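Local coordinates for PatF (Prochloron didemni, PDB 4BG2), which belongs to the patellamide (cyanobactin) pathway and is probably a prenyltransferase, or a close relative of the enzymes that attach isoprene units to such peptides, at residues D101-F106 and I176-F181; N118-V123 and M135-I140; E148-A153 and V168-T173; R185-L190 and S235-E240. One frame throughout, in Å; residues are numbered along the deposited sequence.

Contact 1 (D101-F106 and I176-F181); sequences DSFDRF and IGFELF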
loop_
_atom_site.group_PDB
_atom_site.type_symbol
_atom_site.label_atom_id
_atom_site.label_comp_id
_atom_site.label_asym_id
_atom_site.label_seq_id
_atom_site.Cartn_x
_atom_site.Cartn_y
_atom_site.Cartn_z
ATOM N N ASP A 101 16.068 -9.437 4.475
ATOM C CA ASP A 101 16.115 -10.089 5.777
ATOM C C ASP A 101 14.785 -9.980 6.543
ATOM O O ASP A 101 14.263 -11.000 6.965
ATOM C CB ASP A 101 17.297 -9.570 6.613
ATOM C CG ASP A 101 18.656 -10.031 6.059
ATOM O OD1 ASP A 101 18.678 -10.778 5.038
ATOM O OD2 ASP A 101 19.706 -9.659 6.632
ATOM N N SER A 102 14.213 -8.776 6.678
ATOM C CA SER A 102 12.991 -8.624 7.490
ATOM C C SER A 102 11.830 -9.380 6.914
ATOM O O SER A 102 11.122 -10.095 7.629
ATOM C CB SER A 102 12.582 -7.160 7.620
ATOM O OG SER A 102 13.521 -6.453 8.388
ATOM N N PHE A 103 11.621 -9.233 5.611
ATOM C CA PHE A 103 10.545 -9.978 4.944
ATOM C C PHE A 103 10.726 -11.517 5.020
ATOM O O PHE A 103 9.770 -12.252 5.295
ATOM C CB PHE A 103 10.418 -9.548 3.483
ATOM C CG PHE A 103 9.277 -10.192 2.774
ATOM C CD1 PHE A 103 7.969 -9.818 3.062
ATOM C CD2 PHE A 103 9.492 -11.172 1.822
ATOM C CE1 PHE A 103 6.895 -10.424 2.442
ATOM C CE2 PHE A 103 8.423 -11.781 1.194
ATOM C CZ PHE A 103 7.122 -11.403 1.502
ATOM N N ASP A 104 11.943 -11.995 4.769
ATOM C CA ASP A 104 12.226 -13.425 4.898
ATOM C C ASP A 104 11.958 -13.954 6.313
ATOM O O ASP A 104 11.368 -15.004 6.477
ATOM C CB ASP A 104 13.674 -13.737 4.537
ATOM C CG ASP A 104 13.933 -13.660 3.069
ATOM O OD1 ASP A 104 12.960 -13.739 2.277
ATOM O OD2 ASP A 104 15.116 -13.534 2.693
ATOM N N ARG A 105 12.370 -13.205 7.323
ATOM C CA ARG A 105 12.147 -13.622 8.700
ATOM C C ARG A 105 10.654 -13.605 9.046
ATOM O O ARG A 105 10.167 -14.508 9.734
ATOM C CB ARG A 105 12.953 -12.766 9.662
ATOM C CG ARG A 105 14.434 -13.116 9.646
ATOM C CD ARG A 105 15.292 -11.984 10.173
ATOM N NE ARG A 105 15.074 -11.742 11.596
ATOM C CZ ARG A 105 15.516 -10.677 12.272
ATOM N NH1 ARG A 105 16.201 -9.705 11.674
ATOM N NH2 ARG A 105 15.247 -10.572 13.561
ATOM N N PHE A 106 9.902 -12.638 8.538
ATOM C CA PHE A 106 8.471 -12.594 8.840
ATOM C C PHE A 106 7.771 -13.745 8.139
ATOM O O PHE A 106 6.932 -14.444 8.742
ATOM C CB PHE A 106 7.835 -11.257 8.442
ATOM C CG PHE A 106 6.382 -11.175 8.803
ATOM C CD1 PHE A 106 5.435 -11.728 7.993
ATOM C CD2 PHE A 106 5.987 -10.582 9.981
ATOM C CE1 PHE A 106 4.101 -11.681 8.327
ATOM C CE2 PHE A 106 4.649 -10.528 10.323
ATOM C CZ PHE A 106 3.708 -11.083 9.496
ATOM N N ILE A 176 0.886 -5.003 7.445
ATOM C CA ILE A 176 2.318 -4.819 7.641
ATOM C C ILE A 176 2.988 -4.634 6.282
ATOM O O ILE A 176 2.811 -5.442 5.375
ATOM C CB ILE A 176 2.937 -6.016 8.377
ATOM C CG1 ILE A 176 2.275 -6.187 9.744
ATOM C CG2 ILE A 176 4.442 -5.823 8.521
ATOM C CD1 ILE A 176 2.492 -7.562 10.352
ATOM N N GLY A 177 3.729 -3.534 6.141
ATOM C CA GLY A 177 4.439 -3.184 4.916
ATOM C C GLY A 177 5.927 -3.475 5.026
ATOM O O GLY A 177 6.533 -3.255 6.069
ATOM N N PHE A 178 6.495 -4.005 3.947
ATOM C CA PHE A 178 7.934 -4.194 3.840
ATOM C C PHE A 178 8.348 -3.510 2.562
ATOM O O PHE A 178 7.870 -3.890 1.493
ATOM C CB PHE A 178 8.258 -5.686 3.738
ATOM C CG PHE A 178 7.903 -6.456 4.964
ATOM C CD1 PHE A 178 6.636 -7.021 5.097
ATOM C CD2 PHE A 178 8.824 -6.637 5.990
ATOM C CE1 PHE A 178 6.316 -7.758 6.210
ATOM C CE2 PHE A 178 8.509 -7.384 7.106
ATOM C CZ PHE A 178 7.248 -7.939 7.223
ATOM N N GLU A 179 9.178 -2.475 2.667
ATOM C CA GLU A 179 9.655 -1.770 1.496
ATOM C C GLU A 179 11.124 -2.058 1.314
ATOM O O GLU A 179 11.911 -1.844 2.214
ATOM C CB GLU A 179 9.423 -0.248 1.564
ATOM C CG GLU A 179 9.782 0.440 0.246
ATOM C CD GLU A 179 9.045 1.764 0.007
ATOM O OE1 GLU A 179 8.612 2.384 0.991
ATOM O OE2 GLU A 179 8.856 2.151 -1.168
ATOM N N LEU A 180 11.478 -2.554 0.136
ATOM C CA LEU A 180 12.841 -2.963 -0.159
ATOM C C LEU A 180 13.421 -2.136 -1.271
ATOM O O LEU A 180 13.143 -2.380 -2.439
ATOM C CB LEU A 180 12.873 -4.444 -0.540
ATOM C CG LEU A 180 12.432 -5.435 0.554
ATOM C CD1 LEU A 180 10.938 -5.375 0.798
ATOM C CD2 LEU A 180 12.801 -6.850 0.155
ATOM N N PHE A 181 14.240 -1.159 -0.905
ATOM C CA PHE A 181 14.838 -0.271 -1.867
ATOM C C PHE A 181 16.026 -0.934 -2.559
ATOM O O PHE A 181 16.726 -1.783 -1.977
ATOM C CB PHE A 181 15.265 1.024 -1.207
ATOM C CG PHE A 181 14.125 1.855 -0.686
ATOM C CD1 PHE A 181 13.458 2.742 -1.520
ATOM C CD2 PHE A 181 13.749 1.794 0.651
ATOM C CE1 PHE A 181 12.443 3.550 -1.038
ATOM C CE2 PHE A 181 12.732 2.602 1.141
ATOM C CZ PHE A 181 12.071 3.477 0.289
#
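F178 pushes its ring into a hollow on helix 101-110 formed by S102, F103 and F106, an aromatic cluster that seats the helix on strand 173-181 of the closed antiparallel barrel. Segments 101-106 and 176-181 run 143° apart in direction, their axes 9.0 Å from each other at the closest. The bump is the whole F178 ring: with CG beside the backbone N (chi1 -65°), it stands out from the strand, and the F178 side chain crosses those of F103 and F106 at about a right angle. F103 closes one face of the ring edge-on, in a T-shaped pair with centroids 5.4 Å apart and planes at 76°; F103 CA adds a CH-pi contact, 4.2 Å from the F178 centroid. The far end of the ring fits under the next turn of the helix, where F178 CZ lies 3.6 Å from F106 CB. S102 lines the remaining wall, its CB 4.1 Å from F178 CE2. An alanine at F178 would probably leave the edge of F103 without its face and open a gap between the two helix rings. F103 also packs on L80 and A83 of helix 79-91, and F106 on T152 and L156 of helix 147-157. Beyond F178, the outer end of F106 has a smaller bump of its own to meet: I176 CD1 touches F106 CE2 at 3.7 Å and is nearly as close to F106 CZ.

Contact 2 (N118-V123 and M135-I140); sequences NNTIGV and MLYIHI
T120 stands opposite Y137 where strand 116-124 is interrupted, and its side chain takes over part of the ladder of this antiparallel beta hairpin. Its CB lies 4.1 Å from Y137 N, leaving the close contacts to the two branches. The OG1 branch sits between the backbone N and the carbonyl carbon (chi1 61°), which turns it to the opposite strand, where it accepts a hydrogen bond from Y137 N at 2.9 Å. The same hydroxyl also bonds E67, so it is gripped from two strands. The other branch, CG2, ends at the imidazole edge of H139, 3.6 Å from NE2. The T120 backbone N donates to Y137 O (2.8 Å) in the carbonyl plane, but T120 O is taken by ND2 of its own neighbour N119, whose OD1 in turn bonds S79. Backbone bonds flank the break on both sides: H139 N donates to N118 O before it, and M135 N (selenomethionine) to G122 O after it, at 2.8 Å and 171°, from above the carbonyl plane. The N118 amide and H139 ring lie side by side, planes 82° apart. N118 OD1, 3.3 Å from H139 CD2 at the ring edge, is buried without a polar partner. Within the barrel the hairpin runs between strand 60-70, beside 116-124, and strand 173-181, beside 133-140, while I121 packs against helix 34-42.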
loop_
_atom_site.group_PDB
_atom_site.type_symbol
_atom_site.label_atom_id
_atom_site.label_comp_id
_atom_site.label_asym_id
_atom_site.label_seq_id
_atom_site.Cartn_x
_atom_site.Cartn_y
_atom_site.Cartn_z
ATOM N N ASN A 118 -3.389 -12.622 2.843
ATOM C CA ASN A 118 -2.478 -12.693 1.710
ATOM C C ASN A 118 -1.343 -11.738 1.917
ATOM O O ASN A 118 -1.308 -10.989 2.900
ATOM C CB ASN A 118 -3.196 -12.367 0.394
ATOM C CG ASN A 118 -3.678 -10.913 0.301
ATOM O OD1 ASN A 118 -3.030 -9.976 0.759
ATOM N ND2 ASN A 118 -4.791 -10.726 -0.367
ATOM N N ASN A 119 -0.421 -11.767 0.977
ATOM C CA ASN A 119 0.484 -10.650 0.749
ATOM C C ASN A 119 0.241 -10.098 -0.654
ATOM O O ASN A 119 -0.286 -10.791 -1.501
ATOM C CB ASN A 119 1.928 -11.056 0.944
ATOM C CG ASN A 119 2.396 -12.070 -0.086
ATOM O OD1 ASN A 119 2.235 -13.286 0.094
ATOM N ND2 ASN A 119 2.961 -11.576 -1.171
ATOM N N THR A 120 0.591 -8.837 -0.861
ATOM C CA THR A 120 0.530 -8.220 -2.164
ATOM C C THR A 120 1.886 -8.383 -2.849
ATOM O O THR A 120 2.860 -8.835 -2.245
ATOM C CB THR A 120 0.299 -6.690 -2.057
ATOM O OG1 THR A 120 1.382 -6.115 -1.357
ATOM C CG2 THR A 120 -0.959 -6.354 -1.304
ATOM N N ILE A 121 1.967 -7.973 -4.104
ATOM C CA ILE A 121 3.255 -7.626 -4.644
ATOM C C ILE A 121 3.131 -6.257 -5.278
ATOM O O ILE A 121 2.117 -5.908 -5.861
ATOM C CB ILE A 121 3.809 -8.643 -5.675
ATOM C CG1 ILE A 121 2.815 -8.941 -6.771
ATOM C CG2 ILE A 121 4.208 -9.947 -4.983
ATOM C CD1 ILE A 121 3.430 -9.587 -7.979
ATOM N N GLY A 122 4.211 -5.514 -5.211
ATOM C CA GLY A 122 4.209 -4.188 -5.708
ATOM C C GLY A 122 5.579 -3.668 -5.963
ATOM O O GLY A 122 6.569 -4.210 -5.461
ATOM N N VAL A 123 5.617 -2.619 -6.781
ATOM C CA VAL A 123 6.817 -1.882 -7.073
ATOM C C VAL A 123 6.512 -0.391 -7.002
ATOM O O VAL A 123 5.446 0.057 -7.447
ATOM C CB VAL A 123 7.396 -2.189 -8.477
ATOM C CG1 VAL A 123 7.951 -3.585 -8.522
ATOM C CG2 VAL A 123 6.379 -1.976 -9.592
HETATM N N MSE A 135 7.558 -3.302 -2.948
HETATM C CA MSE A 135 6.671 -3.039 -1.826
HETATM C C MSE A 135 5.828 -4.254 -1.638
HETATM O O MSE A 135 5.228 -4.780 -2.579
HETATM C CB MSE A 135 5.797 -1.815 -2.146
HETATM C CG MSE A 135 4.869 -1.434 -0.986
HETATM SE SE MSE A 135 5.867 -0.422 0.374
HETATM C CE MSE A 135 5.525 -1.599 1.890
ATOM N N LEU A 136 5.800 -4.749 -0.417
ATOM C CA LEU A 136 5.053 -5.951 -0.093
ATOM C C LEU A 136 4.225 -5.690 1.152
ATOM O O LEU A 136 4.762 -5.337 2.194
ATOM C CB LEU A 136 6.006 -7.110 0.171
ATOM C CG LEU A 136 7.024 -7.415 -0.944
ATOM C CD1 LEU A 136 8.128 -8.334 -0.459
ATOM C CD2 LEU A 136 6.377 -8.041 -2.160
ATOM N N TYR A 137 2.915 -5.907 1.054
ATOM C CA TYR A 137 2.055 -5.736 2.194
ATOM C C TYR A 137 1.515 -7.091 2.609
ATOM O O TYR A 137 1.106 -7.870 1.761
ATOM C CB TYR A 137 0.885 -4.800 1.842
ATOM C CG TYR A 137 1.277 -3.353 1.706
ATOM C CD1 TYR A 137 1.594 -2.604 2.833
ATOM C CD2 TYR A 137 1.298 -2.716 0.461
ATOM C CE1 TYR A 137 1.931 -1.265 2.736
ATOM C CE2 TYR A 137 1.646 -1.371 0.362
ATOM C CZ TYR A 137 1.958 -0.660 1.510
ATOM O OH TYR A 137 2.300 0.662 1.449
ATOM N N ILE A 138 1.476 -7.329 3.916
ATOM C CA ILE A 138 0.790 -8.466 4.476
ATOM C C ILE A 138 -0.564 -7.971 4.992
ATOM O O ILE A 138 -0.623 -7.081 5.839
ATOM C CB ILE A 138 1.571 -9.059 5.671
ATOM C CG1 ILE A 138 3.031 -9.305 5.316
ATOM C CG2 ILE A 138 0.897 -10.317 6.219
ATOM C CD1 ILE A 138 3.260 -10.379 4.311
ATOM N N HIS A 139 -1.646 -8.570 4.516
ATOM C CA HIS A 139 -2.986 -8.248 4.998
ATOM C C HIS A 139 -3.468 -9.291 5.995
ATOM O O HIS A 139 -3.566 -10.463 5.672
ATOM C CB HIS A 139 -3.955 -8.148 3.841
ATOM C CG HIS A 139 -3.698 -6.970 2.976
ATOM N ND1 HIS A 139 -3.985 -5.685 3.375
ATOM C CD2 HIS A 139 -3.170 -6.869 1.734
ATOM C CE1 HIS A 139 -3.655 -4.843 2.412
ATOM N NE2 HIS A 139 -3.142 -5.535 1.412
ATOM N N ILE A 140 -3.760 -8.826 7.205
ATOM C CA ILE A 140 -4.081 -9.673 8.332
ATOM C C ILE A 140 -5.592 -9.774 8.443
ATOM O O ILE A 140 -6.289 -8.825 8.102
ATOM C CB ILE A 140 -3.484 -9.057 9.616
ATOM C CG1 ILE A 140 -1.962 -8.940 9.478
ATOM C CG2 ILE A 140 -3.834 -9.874 10.841
ATOM C CD1 ILE A 140 -1.341 -7.960 10.446
#

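Contact 3 (E148-A153 and V168-T173); sequences ELARTA and VLLRDT
L169 O receives the hydroxyl of T173 at 2.6 Å from OG1, in the carbonyl plane and on a lone pair, while A150 CB presses on the same carbonyl oxygen from the other helix, 3.6 Å away. T173 OG1 lies beside its backbone N (chi1 -71°), and this turns the hydroxyl back toward the carbonyl of L169, four residues earlier. The A150 methyl thus fits a shallow pocket edged by L169 O, L170 O at 3.8 Å and T173 CB; with so small a residue there, the axes of segments 148-153 and 168-172 come within 8.2 Å, their directions 140° apart. Nearer solvent, the exposed R151 lies obliquely across L170. Its CG touches L170 CD2 at 3.5 Å, and the chain then extends so that one guanidinium face passes over L170 CD1, 4.0 Å from NH2. The charged end is held by a salt bridge to E147, whose carboxylate also engages R171. The pair is a helical hairpin, 147-157 followed by 163-172, on the barrel wall: L190 of strand 186-194 touches both A153 and T173, helix 101-110 meets 147-157 through H110 and F106, and helix 206-215 packs against 163-172 at V168.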
loop_
_atom_site.group_PDB
_atom_site.type_symbol
_atom_site.label_atom_id
_atom_site.label_comp_id
_atom_site.label_asym_id
_atom_site.label_seq_id
_atom_site.Cartn_x
_atom_site.Cartn_y
_atom_site.Cartn_z
ATOM N N GLU A 148 0.718 -11.833 17.922
ATOM C CA GLU A 148 1.992 -12.493 17.584
ATOM C C GLU A 148 2.586 -12.031 16.239
ATOM O O GLU A 148 3.806 -11.896 16.093
ATOM C CB GLU A 148 1.895 -14.026 17.671
ATOM C CG GLU A 148 1.259 -14.765 16.494
ATOM C CD GLU A 148 -0.260 -14.843 16.569
ATOM O OE1 GLU A 148 -0.910 -13.787 16.800
ATOM O OE2 GLU A 148 -0.803 -15.959 16.382
ATOM N N LEU A 149 1.725 -11.754 15.259
ATOM C CA LEU A 149 2.180 -11.208 13.976
ATOM C C LEU A 149 2.758 -9.821 14.185
ATOM O O LEU A 149 3.829 -9.500 13.675
ATOM C CB LEU A 149 1.023 -11.121 12.972
ATOM C CG LEU A 149 0.273 -12.406 12.637
ATOM C CD1 LEU A 149 -0.740 -12.188 11.531
ATOM C CD2 LEU A 149 1.264 -13.486 12.245
ATOM N N ALA A 150 2.022 -8.987 14.919
ATOM C CA ALA A 150 2.397 -7.601 15.160
ATOM C C ALA A 150 3.670 -7.520 15.975
ATOM O O ALA A 150 4.477 -6.623 15.740
ATOM C CB ALA A 150 1.272 -6.859 15.877
ATOM N N ARG A 151 3.870 -8.449 16.917
ATOM C CA ARG A 151 5.140 -8.513 17.678
ATOM C C ARG A 151 6.350 -8.766 16.807
ATOM O O ARG A 151 7.352 -8.067 16.902
ATOM C CB ARG A 151 5.125 -9.610 18.736
ATOM C CG ARG A 151 4.471 -9.173 20.023
ATOM C CD ARG A 151 4.701 -10.159 21.148
ATOM N NE ARG A 151 4.242 -9.513 22.374
ATOM C CZ ARG A 151 2.991 -9.539 22.811
ATOM N NH1 ARG A 151 2.064 -10.240 22.160
ATOM N NH2 ARG A 151 2.677 -8.880 23.922
ATOM N N THR A 152 6.253 -9.779 15.955
ATOM C CA THR A 152 7.323 -10.093 15.016
ATOM C C THR A 152 7.674 -8.867 14.173
ATOM O O THR A 152 8.845 -8.500 14.071
ATOM C CB THR A 152 6.909 -11.226 14.091
ATOM O OG1 THR A 152 6.523 -12.373 14.866
ATOM C CG2 THR A 152 8.053 -11.585 13.140
ATOM N N ALA A 153 6.658 -8.209 13.598
ATOM C CA ALA A 153 6.884 -6.985 12.791
ATOM C C ALA A 153 7.549 -5.882 13.609
ATOM O O ALA A 153 8.489 -5.223 13.144
ATOM C CB ALA A 153 5.568 -6.476 12.195
ATOM N N VAL A 168 -1.537 0.189 20.669
ATOM C CA VAL A 168 -2.210 0.408 19.391
ATOM C C VAL A 168 -1.603 -0.495 18.319
ATOM O O VAL A 168 -2.325 -1.140 17.552
ATOM C CB VAL A 168 -2.138 1.880 18.932
ATOM C CG1 VAL A 168 -2.701 2.026 17.540
ATOM C CG2 VAL A 168 -2.885 2.808 19.912
ATOM N N LEU A 169 -0.280 -0.530 18.251
ATOM C CA LEU A 169 0.409 -1.348 17.236
ATOM C C LEU A 169 0.203 -2.845 17.489
ATOM O O LEU A 169 -0.026 -3.608 16.560
ATOM C CB LEU A 169 1.908 -1.017 17.203
ATOM C CG LEU A 169 2.226 0.431 16.879
ATOM C CD1 LEU A 169 3.715 0.699 16.888
ATOM C CD2 LEU A 169 1.622 0.838 15.540
ATOM N N LEU A 170 0.291 -3.268 18.746
ATOM C CA LEU A 170 0.161 -4.696 19.063
ATOM C C LEU A 170 -1.268 -5.209 18.829
ATOM O O LEU A 170 -1.451 -6.361 18.440
ATOM C CB LEU A 170 0.579 -4.976 20.511
ATOM C CG LEU A 170 2.073 -5.022 20.853
ATOM C CD1 LEU A 170 2.265 -5.259 22.348
ATOM C CD2 LEU A 170 2.780 -6.105 20.049
ATOM N N ARG A 171 -2.273 -4.355 19.053
ATOM C CA ARG A 171 -3.674 -4.774 19.013
ATOM C C ARG A 171 -4.405 -4.471 17.696
ATOM O O ARG A 171 -5.212 -5.280 17.265
ATOM C CB ARG A 171 -4.462 -4.133 20.157
ATOM C CG ARG A 171 -4.016 -4.507 21.573
ATOM C CD ARG A 171 -4.065 -6.001 21.862
ATOM N NE ARG A 171 -5.323 -6.625 21.429
ATOM C CZ ARG A 171 -5.563 -7.940 21.437
ATOM N NH1 ARG A 171 -4.644 -8.799 21.865
ATOM N NH2 ARG A 171 -6.731 -8.404 21.015
ATOM N N ASP A 172 -4.133 -3.333 17.050
ATOM C CA ASP A 172 -4.919 -2.906 15.873
ATOM C C ASP A 172 -4.207 -2.996 14.510
ATOM O O ASP A 172 -4.790 -2.626 13.483
ATOM C CB ASP A 172 -5.443 -1.487 16.095
ATOM C CG ASP A 172 -6.522 -1.418 17.194
ATOM O OD1 ASP A 172 -7.016 -2.485 17.661
ATOM O OD2 ASP A 172 -6.882 -0.290 17.585
ATOM N N THR A 173 -2.967 -3.493 14.493
ATOM C CA THR A 173 -2.219 -3.650 13.232
ATOM C C THR A 173 -2.981 -4.612 12.351
ATOM O O THR A 173 -3.221 -5.758 12.712
ATOM C CB THR A 173 -0.761 -4.107 13.472
ATOM O OG1 THR A 173 -0.037 -3.027 14.046
ATOM C CG2 THR A 173 -0.052 -4.503 12.179
#

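Contact 4 (R185-L190 and S235-E240); sequences RSRVDL and SKTRVE
D189 is held between two arginines, R187 from its own strand and R238 from the loop 235-240, and this is the tight part of the contact. Each arginine grips side-on, with NE on OD1 and NH2 on OD2, and the two reach the carboxylate from opposite faces of its plane. R187 NH2 stands 2.8 Å from D189 OD2 and R238 NH2 2.9 Å from it; the R238 NE bond to D189 OD1 is nearly straight (172°). Two N-H groups thus converge on each oxygen, and the shared anion probably offsets the 3.1 Å approach of R187 NH2 to R238 NH2. An asparagine in place of D189 would probably leave both guanidinium groups without their common counter-charge, although R187 would still have E179. This salt-bridge network ties barrel strand 186-194 to a type I beta turn, S235 to R238. At the start of the turn S235 OG hydrogen-bonds V188 O at 2.7 Å, and a water donates to S235 OG while accepting from V188 N. The solvent side has no such bonds: the exposed T237 meets the strand through side-chain packing alone, its CB 3.4 Å from R187 CD, where the arginine bends.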
loop_
_atom_site.group_PDB
_atom_site.type_symbol
_atom_site.label_atom_id
_atom_site.label_comp_id
_atom_site.label_asym_id
_atom_site.label_seq_id
_atom_site.Cartn_x
_atom_site.Cartn_y
_atom_site.Cartn_z
ATOM N N ARG A 185 18.541 -0.375 1.292
ATOM C CA ARG A 185 17.695 0.038 2.421
ATOM C C ARG A 185 16.387 -0.731 2.440
ATOM O O ARG A 185 15.795 -1.009 1.403
ATOM C CB ARG A 185 17.360 1.503 2.345
ATOM C CG ARG A 185 18.480 2.418 2.770
ATOM C CD ARG A 185 18.010 3.863 2.653
ATOM N NE ARG A 185 17.752 4.180 1.257
ATOM C CZ ARG A 185 16.607 4.638 0.760
ATOM N NH1 ARG A 185 15.565 4.901 1.533
ATOM N NH2 ARG A 185 16.522 4.843 -0.543
ATOM N N SER A 186 15.917 -1.050 3.628
ATOM C CA SER A 186 14.633 -1.700 3.787
ATOM C C SER A 186 13.894 -1.065 4.943
ATOM O O SER A 186 14.511 -0.493 5.827
ATOM C CB SER A 186 14.815 -3.207 3.974
ATOM O OG SER A 186 15.429 -3.473 5.239
ATOM N N ARG A 187 12.568 -1.156 4.928
ATOM C CA ARG A 187 11.740 -0.594 5.964
ATOM C C ARG A 187 10.564 -1.514 6.243
ATOM O O ARG A 187 10.088 -2.226 5.366
ATOM C CB ARG A 187 11.228 0.806 5.560
ATOM C CG ARG A 187 10.615 1.618 6.697
ATOM C CD ARG A 187 10.020 2.966 6.224
ATOM N NE ARG A 187 8.811 2.716 5.470
ATOM C CZ ARG A 187 8.705 2.779 4.144
ATOM N NH1 ARG A 187 9.716 3.175 3.380
ATOM N NH2 ARG A 187 7.556 2.454 3.580
ATOM N N VAL A 188 10.113 -1.468 7.487
ATOM C CA VAL A 188 8.952 -2.180 7.943
ATOM C C VAL A 188 7.954 -1.108 8.439
ATOM O O VAL A 188 8.296 -0.280 9.270
ATOM C CB VAL A 188 9.305 -3.165 9.088
ATOM C CG1 VAL A 188 8.090 -3.929 9.556
ATOM C CG2 VAL A 188 10.381 -4.147 8.650
ATOM N N ASP A 189 6.734 -1.159 7.906
ATOM C CA ASP A 189 5.647 -0.285 8.287
ATOM C C ASP A 189 4.612 -1.100 9.077
ATOM O O ASP A 189 4.138 -2.113 8.597
ATOM C CB ASP A 189 4.978 0.294 7.027
ATOM C CG ASP A 189 5.668 1.553 6.504
ATOM O OD1 ASP A 189 6.484 2.169 7.238
ATOM O OD2 ASP A 189 5.405 1.930 5.345
ATOM N N LEU A 190 4.265 -0.648 10.283
ATOM C CA LEU A 190 3.152 -1.220 11.051
ATOM C C LEU A 190 1.904 -0.386 10.887
ATOM O O LEU A 190 1.932 0.829 11.086
ATOM C CB LEU A 190 3.496 -1.353 12.530
ATOM C CG LEU A 190 4.196 -2.684 12.809
ATOM C CD1 LEU A 190 5.693 -2.479 12.688
ATOM C CD2 LEU A 190 3.817 -3.278 14.159
ATOM N N SER A 235 6.749 3.528 11.683
ATOM C CA SER A 235 8.011 2.844 11.431
ATOM C C SER A 235 9.103 3.534 12.203
ATOM O O SER A 235 9.063 4.743 12.378
ATOM C CB SER A 235 8.383 2.906 9.935
ATOM O OG SER A 235 9.524 2.099 9.622
ATOM N N LYS A 236 10.125 2.770 12.577
ATOM C CA LYS A 236 11.373 3.339 13.100
ATOM C C LYS A 236 11.938 4.386 12.134
ATOM O O LYS A 236 12.672 5.265 12.524
ATOM C CB LYS A 236 12.455 2.273 13.219
ATOM C CG LYS A 236 13.653 2.702 14.056
ATOM C CD LYS A 236 14.666 1.576 14.140
ATOM C CE LYS A 236 15.832 1.926 15.059
ATOM N NZ LYS A 236 16.752 2.936 14.442
ATOM N N THR A 237 11.647 4.221 10.849
ATOM C CA THR A 237 12.190 5.054 9.807
ATOM C C THR A 237 11.398 6.342 9.637
ATOM O O THR A 237 11.846 7.253 8.946
ATOM C CB THR A 237 12.175 4.265 8.496
ATOM O OG1 THR A 237 13.192 3.251 8.549
ATOM C CG2 THR A 237 12.404 5.154 7.316
ATOM N N ARG A 238 10.245 6.440 10.288
ATOM C CA ARG A 238 9.363 7.587 10.118
ATOM C C ARG A 238 9.335 8.437 11.381
ATOM O O ARG A 238 9.057 7.947 12.490
ATOM C CB ARG A 238 7.957 7.102 9.822
ATOM C CG ARG A 238 7.800 6.486 8.451
ATOM C CD ARG A 238 6.354 6.064 8.248
ATOM N NE ARG A 238 6.175 5.216 7.058
ATOM C CZ ARG A 238 5.946 5.651 5.818
ATOM N NH1 ARG A 238 5.857 6.960 5.570
ATOM N NH2 ARG A 238 5.806 4.764 4.810
ATOM N N VAL A 239 9.611 9.716 11.208
ATOM C CA VAL A 239 9.515 10.673 12.287
ATOM C C VAL A 239 8.060 10.797 12.783
ATOM O O VAL A 239 7.813 10.969 13.976
ATOM C CB VAL A 239 10.118 12.022 11.851
ATOM C CG1 VAL A 239 9.604 13.161 12.707
ATOM C CG2 VAL A 239 11.633 11.928 11.944
ATOM N N GLU A 240 7.109 10.682 11.873
ATOM C CA GLU A 240 5.695 10.712 12.241
ATOM C C GLU A 240 4.984 9.748 11.315
ATOM O O GLU A 240 5.459 9.490 10.220
ATOM C CB GLU A 240 5.102 12.134 12.191
ATOM C CG GLU A 240 5.137 12.856 10.854
ATOM C CD GLU A 240 4.441 14.232 10.921
ATOM O OE1 GLU A 240 3.182 14.325 10.937
ATOM O OE2 GLU A 240 5.164 15.238 10.932
HETATM O O HOH W 1 11.452 -0.022 9.770
#

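Overall arrangement
All four contacts gather round strands 133-140, 173-181 and 186-194, neighbours in the barrel. Contacts 1 and 2, centres about 10 Å apart, are joined by probable backbone hydrogen bonds: I176 O to I138 N (2.7 Å) and F178 N to L136 O (2.8 Å). Contacts 1 and 4, centres about 11 Å apart, share the next strand pair and the salt bridge from E179 OE1 to R187 NH1 (2.7 Å). The centre of contact 3 lies about 15 Å from those of contacts 1 and 4; A153 meets I176 of contact 1 and V188 and L190 of contact 4. Contacts 2 and 4 do not touch. The closed antiparallel barrel ringed by helices is consistent with the ABBA prenyltransferase fold, whose active site in relatives lies inside the barrel.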